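Local atomic coordinates of Poly(A) ribonuclease POP2 (Saccharomyces cerevisiae, PDB entry 1UOC), a protein that degrades poly(A) RNA from the 3' end to 5'-AMP and is a probably catalytic subunit of the CCR4-NOT mRNA deadenylase complex. Residues Gln101-Glu105 and Gly135-Phe141; Pro195-Asp199 and Ala276-Ile282. All coordinates share one frame; numbering follows the deposited sequence.

Both interactions tie a non-strand segment to the central mixed sheet of the DEDD-type RNase domain, on opposite sides of the chain's centre. Interaction 1 lies at the end of strand 99-103, where the start of helix 138-146 is anchored; interaction 2 lies at strand 197-199, one edge strand of the sheet, along which the C-terminal loop is laid. Their centres are 27 Å apart and their nearest atoms about 16 Å apart, so they do not touch. Neither contact includes a predicted metal ligand, but both lie near one: the side chain of Phe104 is about 8 Å from that of Glu46, and the side chain of Asp199 about 8 Å from that of Asp166.

Interaction 1: residues Gln101-Glu105 and Gly135-Phe141; sequences QFNFE and GIDVFEF
Phe102, Phe104 and Phe141 form an aromatic cluster in which Phe141 serves both as edge and as face. Its CE1 corner points at the centre of the Phe102 ring, 3.5 Å from Phe102 CD2, in a T-shaped pair with planes 68° apart. Phe104 in turn directs its CE2-CZ edge at the face of Phe141, nearly perpendicular at 85°, with the centroids 5.2 Å apart. Holding Phe141 CG anti to the backbone N (chi1 169°) places the ring at the corner of the cluster, where its edge meets one phenylalanine and its face the other. With an alanine in place of Phe102, the CE1 edge of Phe141 is likely to lose the face it meets, opening a gap and setting that ring freer to turn. Apolar contacts continue along Phe104, which lies beside Ile136 and touches Val138 CG2 with its CE2 at 4.0 Å.

The backbones meet in a single beta bridge between Phe104 and Ile136. Ile136 N donates to Asn103 O and Glu105 N to Ile136 O, each at 2.8 Å.

Among the charged groups, Glu105 OE1 and Asp137 OD2 stand 3.6 Å apart, a like-charge approach at the surface. Asp137 is the N-cap: its OD1 accepts from Glu140 N at 3.0 Å through the anti lone pair. The arrangement is a capped helix start bridged to the end of strand 99-103 within the RNase H-like fold, its phenylalanines packing that strand against helix 138-146.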
ATOM      1  N   GLN A 101      -2.060  -5.991   9.238  1.00 27.68           N
ATOM      2  CA  GLN A 101      -3.028  -6.399   8.242  1.00 29.26           C
ATOM      3  C   GLN A 101      -4.373  -6.132   8.868  1.00 29.88           C
ATOM      4  O   GLN A 101      -4.812  -6.871   9.741  1.00 29.68           O
ATOM      5  CB  GLN A 101      -2.927  -7.880   7.887  1.00 29.51           C
ATOM      6  CG  GLN A 101      -3.900  -8.246   6.754  1.00 30.98           C
ATOM      7  CD  GLN A 101      -3.731  -9.669   6.254  1.00 28.33           C
ATOM      8  OE1 GLN A 101      -4.234 -10.609   6.850  1.00 36.38           O
ATOM      9  NE2 GLN A 101      -3.018  -9.824   5.158  1.00 30.75           N
ATOM     10  N   PHE A 102      -5.015  -5.059   8.431  1.00 29.25           N
ATOM     11  CA  PHE A 102      -6.321  -4.708   8.947  1.00 31.15           C
ATOM     12  C   PHE A 102      -7.388  -5.510   8.203  1.00 33.22           C
ATOM     13  O   PHE A 102      -7.425  -5.528   6.974  1.00 33.14           O
ATOM     14  CB  PHE A 102      -6.563  -3.207   8.776  1.00 30.51           C
ATOM     15  CG  PHE A 102      -5.555  -2.337   9.495  1.00 29.89           C
ATOM     16  CD1 PHE A 102      -4.343  -2.000   8.890  1.00 28.20           C
ATOM     17  CD2 PHE A 102      -5.818  -1.864  10.773  1.00 28.12           C
ATOM     18  CE1 PHE A 102      -3.410  -1.202   9.550  1.00 27.05           C
ATOM     19  CE2 PHE A 102      -4.891  -1.064  11.446  1.00 31.81           C
ATOM     20  CZ  PHE A 102      -3.683  -0.733  10.829  1.00 28.12           C
ATOM     21  N   ASN A 103      -8.251  -6.181   8.955  1.00 34.84           N
ATOM     22  CA  ASN A 103      -9.312  -6.993   8.367  1.00 33.57           C
ATOM     23  C   ASN A 103     -10.641  -6.262   8.585  1.00 34.55           C
ATOM     24  O   ASN A 103     -11.011  -5.947   9.713  1.00 33.73           O
ATOM     25  CB  ASN A 103      -9.308  -8.371   9.026  1.00 33.26           C
ATOM     26  CG  ASN A 103      -7.965  -9.088   8.876  1.00 32.95           C
ATOM     27  OD1 ASN A 103      -7.121  -9.060   9.777  1.00 34.91           O
ATOM     28  ND2 ASN A 103      -7.762  -9.724   7.732  1.00 31.63           N
ATOM     29  N   PHE A 104     -11.352  -5.971   7.501  1.00 35.30           N
ATOM     30  CA  PHE A 104     -12.596  -5.222   7.611  1.00 37.60           C
ATOM     31  C   PHE A 104     -13.862  -6.057   7.666  1.00 39.85           C
ATOM     32  O   PHE A 104     -13.884  -7.217   7.233  1.00 42.05           O
ATOM     33  CB  PHE A 104     -12.701  -4.210   6.470  1.00 36.59           C
ATOM     34  CG  PHE A 104     -11.608  -3.189   6.475  1.00 36.22           C
ATOM     35  CD1 PHE A 104     -10.447  -3.384   5.738  1.00 38.19           C
ATOM     36  CD2 PHE A 104     -11.723  -2.037   7.246  1.00 37.93           C
ATOM     37  CE1 PHE A 104      -9.408  -2.439   5.764  1.00 37.18           C
ATOM     38  CE2 PHE A 104     -10.693  -1.090   7.282  1.00 37.83           C
ATOM     39  CZ  PHE A 104      -9.534  -1.294   6.539  1.00 35.25           C
ATOM     40  N   GLU A 105     -14.919  -5.455   8.194  1.00 41.64           N
ATOM     41  CA  GLU A 105     -16.194  -6.143   8.313  1.00 47.74           C
ATOM     42  C   GLU A 105     -16.695  -6.560   6.944  1.00 50.09           C
ATOM     43  O   GLU A 105     -16.505  -5.852   5.959  1.00 51.01           O
ATOM     44  CB  GLU A 105     -17.233  -5.252   9.005  1.00 48.82           C
ATOM     45  CG  GLU A 105     -17.784  -4.113   8.170  1.00 53.45           C
ATOM     46  CD  GLU A 105     -18.551  -3.102   9.020  1.00 55.27           C
ATOM     47  OE1 GLU A 105     -19.279  -2.257   8.456  1.00 57.89           O
ATOM     48  OE2 GLU A 105     -18.413  -3.150  10.260  1.00 55.98           O
ATOM     49  N   GLY A 135     -14.573  -8.206  12.018  1.00 38.89           N
ATOM     50  CA  GLY A 135     -14.064  -7.269  11.033  1.00 39.36           C
ATOM     51  C   GLY A 135     -14.218  -5.843  11.502  1.00 37.65           C
ATOM     52  O   GLY A 135     -15.206  -5.497  12.133  1.00 37.89           O
ATOM     53  N   ILE A 136     -13.243  -5.006  11.186  1.00 37.65           N
ATOM     54  CA  ILE A 136     -13.307  -3.629  11.627  1.00 37.01           C
ATOM     55  C   ILE A 136     -14.168  -2.772  10.708  1.00 38.60           C
ATOM     56  O   ILE A 136     -14.330  -3.074   9.509  1.00 36.83           O
ATOM     57  CB  ILE A 136     -11.901  -3.001  11.739  1.00 35.50           C
ATOM     58  CG1 ILE A 136     -11.492  -2.407  10.414  1.00 34.64           C
ATOM     59  CG2 ILE A 136     -10.875  -4.046  12.156  1.00 35.18           C
ATOM     60  CD1 ILE A 136     -10.959  -1.034  10.582  1.00 32.89           C
ATOM     61  N   ASP A 137     -14.718  -1.701  11.277  1.00 37.65           N
ATOM     62  CA  ASP A 137     -15.564  -0.781  10.525  1.00 40.10           C
ATOM     63  C   ASP A 137     -14.688   0.216   9.767  1.00 39.53           C
ATOM     64  O   ASP A 137     -13.858   0.911  10.363  1.00 39.92           O
ATOM     65  CB  ASP A 137     -16.522  -0.070  11.492  1.00 43.09           C
ATOM     66  CG  ASP A 137     -17.329   1.012  10.819  1.00 45.07           C
ATOM     67  OD1 ASP A 137     -16.842   2.162  10.758  1.00 45.32           O
ATOM     68  OD2 ASP A 137     -18.446   0.710  10.344  1.00 49.24           O
ATOM     69  N   VAL A 138     -14.883   0.298   8.453  1.00 40.15           N
ATOM     70  CA  VAL A 138     -14.061   1.176   7.631  1.00 42.34           C
ATOM     71  C   VAL A 138     -14.065   2.658   7.996  1.00 42.54           C
ATOM     72  O   VAL A 138     -13.040   3.313   7.856  1.00 44.97           O
ATOM     73  CB  VAL A 138     -14.373   1.009   6.109  1.00 42.41           C
ATOM     74  CG1 VAL A 138     -15.568   1.846   5.702  1.00 45.37           C
ATOM     75  CG2 VAL A 138     -13.154   1.402   5.294  1.00 44.83           C
ATOM     76  N   PHE A 139     -15.183   3.208   8.459  1.00 43.38           N
ATOM     77  CA  PHE A 139     -15.176   4.625   8.831  1.00 44.50           C
ATOM     78  C   PHE A 139     -14.302   4.850  10.073  1.00 43.69           C
ATOM     79  O   PHE A 139     -13.546   5.820  10.149  1.00 43.64           O
ATOM     80  CB  PHE A 139     -16.588   5.142   9.127  1.00 47.69           C
ATOM     81  CG  PHE A 139     -16.606   6.570   9.613  1.00 51.41           C
ATOM     82  CD1 PHE A 139     -16.343   7.618   8.735  1.00 53.74           C
ATOM     83  CD2 PHE A 139     -16.805   6.865  10.964  1.00 53.60           C
ATOM     84  CE1 PHE A 139     -16.275   8.940   9.193  1.00 54.32           C
ATOM     85  CE2 PHE A 139     -16.737   8.191  11.431  1.00 53.03           C
ATOM     86  CZ  PHE A 139     -16.471   9.222  10.545  1.00 53.38           C
ATOM     87  N   GLU A 140     -14.420   3.951  11.045  1.00 40.93           N
ATOM     88  CA  GLU A 140     -13.653   4.035  12.282  1.00 41.11           C
ATOM     89  C   GLU A 140     -12.170   3.975  11.960  1.00 40.76           C
ATOM     90  O   GLU A 140     -11.365   4.693  12.554  1.00 39.62           O
ATOM     91  CB  GLU A 140     -14.029   2.873  13.203  1.00 42.24           C
ATOM     92  CG  GLU A 140     -14.237   3.266  14.650  1.00 48.49           C
ATOM     93  CD  GLU A 140     -14.790   2.126  15.496  1.00 52.44           C
ATOM     94  OE1 GLU A 140     -15.887   1.616  15.169  1.00 52.45           O
ATOM     95  OE2 GLU A 140     -14.131   1.742  16.489  1.00 55.68           O
ATOM     96  N   PHE A 141     -11.824   3.102  11.012  1.00 39.31           N
ATOM     97  CA  PHE A 141     -10.445   2.929  10.576  1.00 37.35           C
ATOM     98  C   PHE A 141      -9.936   4.203   9.927  1.00 38.18           C
ATOM     99  O   PHE A 141      -8.849   4.675  10.253  1.00 37.95           O
ATOM    100  CB  PHE A 141     -10.333   1.776   9.564  1.00 33.40           C
ATOM    101  CG  PHE A 141      -8.987   1.695   8.876  1.00 30.64           C
ATOM    102  CD1 PHE A 141      -7.920   1.015   9.467  1.00 27.48           C
ATOM    103  CD2 PHE A 141      -8.772   2.355   7.661  1.00 29.02           C
ATOM    104  CE1 PHE A 141      -6.659   0.993   8.866  1.00 26.11           C
ATOM    105  CE2 PHE A 141      -7.519   2.340   7.052  1.00 27.82           C
ATOM    106  CZ  PHE A 141      -6.456   1.655   7.663  1.00 27.76           C
TER

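Interaction 2: residues Pro195-Asp199 and Ala276-Ile282; sequences PNFYD and AKYQGVI
Gln279 reaches across to the strand end at Phe197 with its whole side chain. From a backbone whose CA lies over the face of the Tyr198 ring, 4.2 Å from the centroid in a CH-pi contact, CB sits 3.8 Å from Tyr198 OH. CG, anti to the backbone N (chi1 -176°), passes close to OD1 of Asn196, whose ND2 is bonded to Asp154 O, and the chain then bends at chi2 (-73°) to bring the amide back against the other backbone. There OE1 accepts from Phe197 N at 2.9 Å, in its carbonyl plane and on a lone pair, with the N-H fairly straight (163°); NE2 lies 4.1 Å from Pro195 O, too far for a bond. The amide thus replaces a backbone acceptor for the strand's first residue.

Gly280 N returns a bond to Phe197 O at 2.8 Å, so both backbone polar groups of Phe197 are held by consecutive residues of the loop. Gly280 CA lies over the face of the Phe197 ring, 3.7 Å from its centroid, and the ring's edge meets Ile282, with Phe197 CZ 3.5 Å from Ile282 CG1. Tyr198 extends past Gln279 until Ala276 CA stands in the plane of its ring, at the edge. A water completes the join, accepting from Asp199 N and donating to Tyr278 O and Val281 O. The carboxylate of Asp199, the N-cap of helix 200-207, accepts from Leu202 N and His162 N through OD1 and from Ala163 N through OD2.

The loop makes a type II beta turn from Tyr278 to Val281, with Gly280 at positive phi. These contacts fasten the C-terminal tail of the RNase domain along strand 197-199, one edge strand of its sheet.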
ATOM      1  N   PRO A 195       1.575  14.315   0.861  1.00 31.35           N
ATOM      2  CA  PRO A 195       2.522  15.265   0.260  1.00 32.49           C
ATOM      3  C   PRO A 195       3.872  14.673  -0.139  1.00 33.95           C
ATOM      4  O   PRO A 195       4.688  15.337  -0.782  1.00 35.11           O
ATOM      5  CB  PRO A 195       2.655  16.347   1.339  1.00 31.41           C
ATOM      6  CG  PRO A 195       2.419  15.573   2.628  1.00 29.67           C
ATOM      7  CD  PRO A 195       1.265  14.677   2.257  1.00 26.87           C
ATOM      8  N   ASN A 196       4.108  13.423   0.234  1.00 34.35           N
ATOM      9  CA  ASN A 196       5.385  12.784  -0.082  1.00 34.12           C
ATOM     10  C   ASN A 196       5.139  11.304  -0.345  1.00 32.65           C
ATOM     11  O   ASN A 196       4.979  10.522   0.587  1.00 33.14           O
ATOM     12  CB  ASN A 196       6.341  12.978   1.107  1.00 36.32           C
ATOM     13  CG  ASN A 196       7.763  12.556   0.804  1.00 38.30           C
ATOM     14  OD1 ASN A 196       8.065  12.045  -0.274  1.00 41.89           O
ATOM     15  ND2 ASN A 196       8.648  12.762   1.771  1.00 41.57           N
ATOM     16  N   PHE A 197       5.093  10.904  -1.610  1.00 32.49           N
ATOM     17  CA  PHE A 197       4.840   9.502  -1.884  1.00 33.42           C
ATOM     18  C   PHE A 197       5.464   8.985  -3.169  1.00 33.50           C
ATOM     19  O   PHE A 197       5.802   9.746  -4.074  1.00 33.92           O
ATOM     20  CB  PHE A 197       3.324   9.235  -1.863  1.00 33.88           C
ATOM     21  CG  PHE A 197       2.619   9.519  -3.166  1.00 35.38           C
ATOM     22  CD1 PHE A 197       2.673   8.606  -4.212  1.00 36.09           C
ATOM     23  CD2 PHE A 197       1.880  10.684  -3.335  1.00 37.61           C
ATOM     24  CE1 PHE A 197       2.005   8.842  -5.407  1.00 38.78           C
ATOM     25  CE2 PHE A 197       1.202  10.935  -4.529  1.00 38.76           C
ATOM     26  CZ  PHE A 197       1.266  10.011  -5.569  1.00 38.78           C
ATOM     27  N   TYR A 198       5.634   7.673  -3.235  1.00 32.92           N
ATOM     28  CA  TYR A 198       6.207   7.042  -4.415  1.00 35.03           C
ATOM     29  C   TYR A 198       5.440   5.811  -4.864  1.00 34.31           C
ATOM     30  O   TYR A 198       4.906   5.060  -4.053  1.00 34.37           O
ATOM     31  CB  TYR A 198       7.651   6.611  -4.162  1.00 34.62           C
ATOM     32  CG  TYR A 198       8.619   7.748  -3.974  1.00 36.49           C
ATOM     33  CD1 TYR A 198       8.724   8.406  -2.751  1.00 35.51           C
ATOM     34  CD2 TYR A 198       9.421   8.182  -5.033  1.00 35.21           C
ATOM     35  CE1 TYR A 198       9.612   9.479  -2.585  1.00 38.55           C
ATOM     36  CE2 TYR A 198      10.306   9.247  -4.878  1.00 36.10           C
ATOM     37  CZ  TYR A 198      10.398   9.892  -3.656  1.00 38.26           C
ATOM     38  OH  TYR A 198      11.269  10.948  -3.511  1.00 39.61           O
ATOM     39  N   ASP A 199       5.373   5.626  -6.174  1.00 32.61           N
ATOM     40  CA  ASP A 199       4.740   4.445  -6.731  1.00 35.10           C
ATOM     41  C   ASP A 199       5.954   3.600  -7.122  1.00 36.46           C
ATOM     42  O   ASP A 199       6.619   3.876  -8.127  1.00 35.74           O
ATOM     43  CB  ASP A 199       3.933   4.770  -7.984  1.00 36.23           C
ATOM     44  CG  ASP A 199       3.182   3.566  -8.497  1.00 39.36           C
ATOM     45  OD1 ASP A 199       3.728   2.445  -8.392  1.00 40.51           O
ATOM     46  OD2 ASP A 199       2.054   3.732  -9.009  1.00 41.81           O
ATOM     47  N   ALA A 276      13.479  11.184  -6.530  1.00 42.16           N
ATOM     48  CA  ALA A 276      12.573  12.257  -6.155  1.00 43.00           C
ATOM     49  C   ALA A 276      11.847  12.851  -7.346  1.00 43.30           C
ATOM     50  O   ALA A 276      10.727  13.344  -7.210  1.00 44.05           O
ATOM     51  CB  ALA A 276      13.333  13.344  -5.417  1.00 41.03           C
ATOM     52  N   LYS A 277      12.481  12.804  -8.509  1.00 43.38           N
ATOM     53  CA  LYS A 277      11.884  13.343  -9.724  1.00 45.96           C
ATOM     54  C   LYS A 277      10.495  12.742  -9.937  1.00 45.14           C
ATOM     55  O   LYS A 277       9.632  13.353 -10.561  1.00 46.06           O
ATOM     56  CB  LYS A 277      12.778  13.026 -10.923  1.00 48.31           C
ATOM     57  CG  LYS A 277      12.292  13.565 -12.262  1.00 52.19           C
ATOM     58  CD  LYS A 277      13.163  13.002 -13.387  1.00 56.06           C
ATOM     59  CE  LYS A 277      12.683  13.431 -14.769  1.00 59.29           C
ATOM     60  NZ  LYS A 277      13.351  12.646 -15.854  1.00 60.29           N
ATOM     61  N   TYR A 278      10.280  11.542  -9.415  1.00 44.23           N
ATOM     62  CA  TYR A 278       8.986  10.892  -9.563  1.00 43.88           C
ATOM     63  C   TYR A 278       8.119  10.901  -8.308  1.00 41.29           C
ATOM     64  O   TYR A 278       7.116  10.199  -8.230  1.00 41.88           O
ATOM     65  CB  TYR A 278       9.166   9.463 -10.063  1.00 47.02           C
ATOM     66  CG  TYR A 278       9.453   9.400 -11.537  1.00 47.90           C
ATOM     67  CD1 TYR A 278      10.722   9.684 -12.035  1.00 48.94           C
ATOM     68  CD2 TYR A 278       8.440   9.105 -12.438  1.00 49.49           C
ATOM     69  CE1 TYR A 278      10.969   9.678 -13.408  1.00 51.40           C
ATOM     70  CE2 TYR A 278       8.670   9.092 -13.806  1.00 52.32           C
ATOM     71  CZ  TYR A 278       9.933   9.380 -14.288  1.00 51.98           C
ATOM     72  OH  TYR A 278      10.146   9.378 -15.648  1.00 54.47           O
ATOM     73  N   GLN A 279       8.506  11.697  -7.326  1.00 38.20           N
ATOM     74  CA  GLN A 279       7.709  11.815  -6.113  1.00 38.66           C
ATOM     75  C   GLN A 279       6.339  12.313  -6.554  1.00 36.73           C
ATOM     76  O   GLN A 279       6.238  13.109  -7.487  1.00 36.18           O
ATOM     77  CB  GLN A 279       8.349  12.834  -5.151  1.00 38.80           C
ATOM     78  CG  GLN A 279       7.665  12.971  -3.804  1.00 37.73           C
ATOM     79  CD  GLN A 279       6.337  13.695  -3.893  1.00 38.08           C
ATOM     80  OE1 GLN A 279       5.306  13.194  -3.426  1.00 37.26           O
ATOM     81  NE2 GLN A 279       6.350  14.885  -4.489  1.00 37.79           N
ATOM     82  N   GLY A 280       5.292  11.829  -5.900  1.00 35.15           N
ATOM     83  CA  GLY A 280       3.937  12.258  -6.206  1.00 35.59           C
ATOM     84  C   GLY A 280       3.366  11.903  -7.567  1.00 36.78           C
ATOM     85  O   GLY A 280       2.232  12.264  -7.876  1.00 37.20           O
ATOM     86  N   VAL A 281       4.128  11.180  -8.376  1.00 37.84           N
ATOM     87  CA  VAL A 281       3.661  10.821  -9.710  1.00 38.53           C
ATOM     88  C   VAL A 281       2.811   9.566  -9.684  1.00 40.17           C
ATOM     89  O   VAL A 281       3.266   8.501  -9.268  1.00 41.22           O
ATOM     90  CB  VAL A 281       4.849  10.616 -10.683  1.00 37.02           C
ATOM     91  CG1 VAL A 281       4.344  10.173 -12.040  1.00 31.60           C
ATOM     92  CG2 VAL A 281       5.632  11.920 -10.820  1.00 33.74           C
ATOM     93  N   ILE A 282       1.569   9.713 -10.127  1.00 42.59           N
ATOM     94  CA  ILE A 282       0.607   8.621 -10.183  1.00 44.71           C
ATOM     95  C   ILE A 282       0.470   8.124 -11.618  1.00 47.27           C
ATOM     96  O   ILE A 282       0.748   6.962 -11.933  1.00 49.71           O
ATOM     97  CB  ILE A 282      -0.797   9.094  -9.775  1.00 44.86           C
ATOM     98  CG1 ILE A 282      -0.774   9.728  -8.391  1.00 46.53           C
ATOM     99  CG2 ILE A 282      -1.768   7.929  -9.811  1.00 47.01           C
ATOM    100  CD1 ILE A 282      -2.105  10.346  -7.999  1.00 46.01           C
TER
HETATM  101  O   HOH W   1       5.432   7.887  -8.070  1.00 28.44           O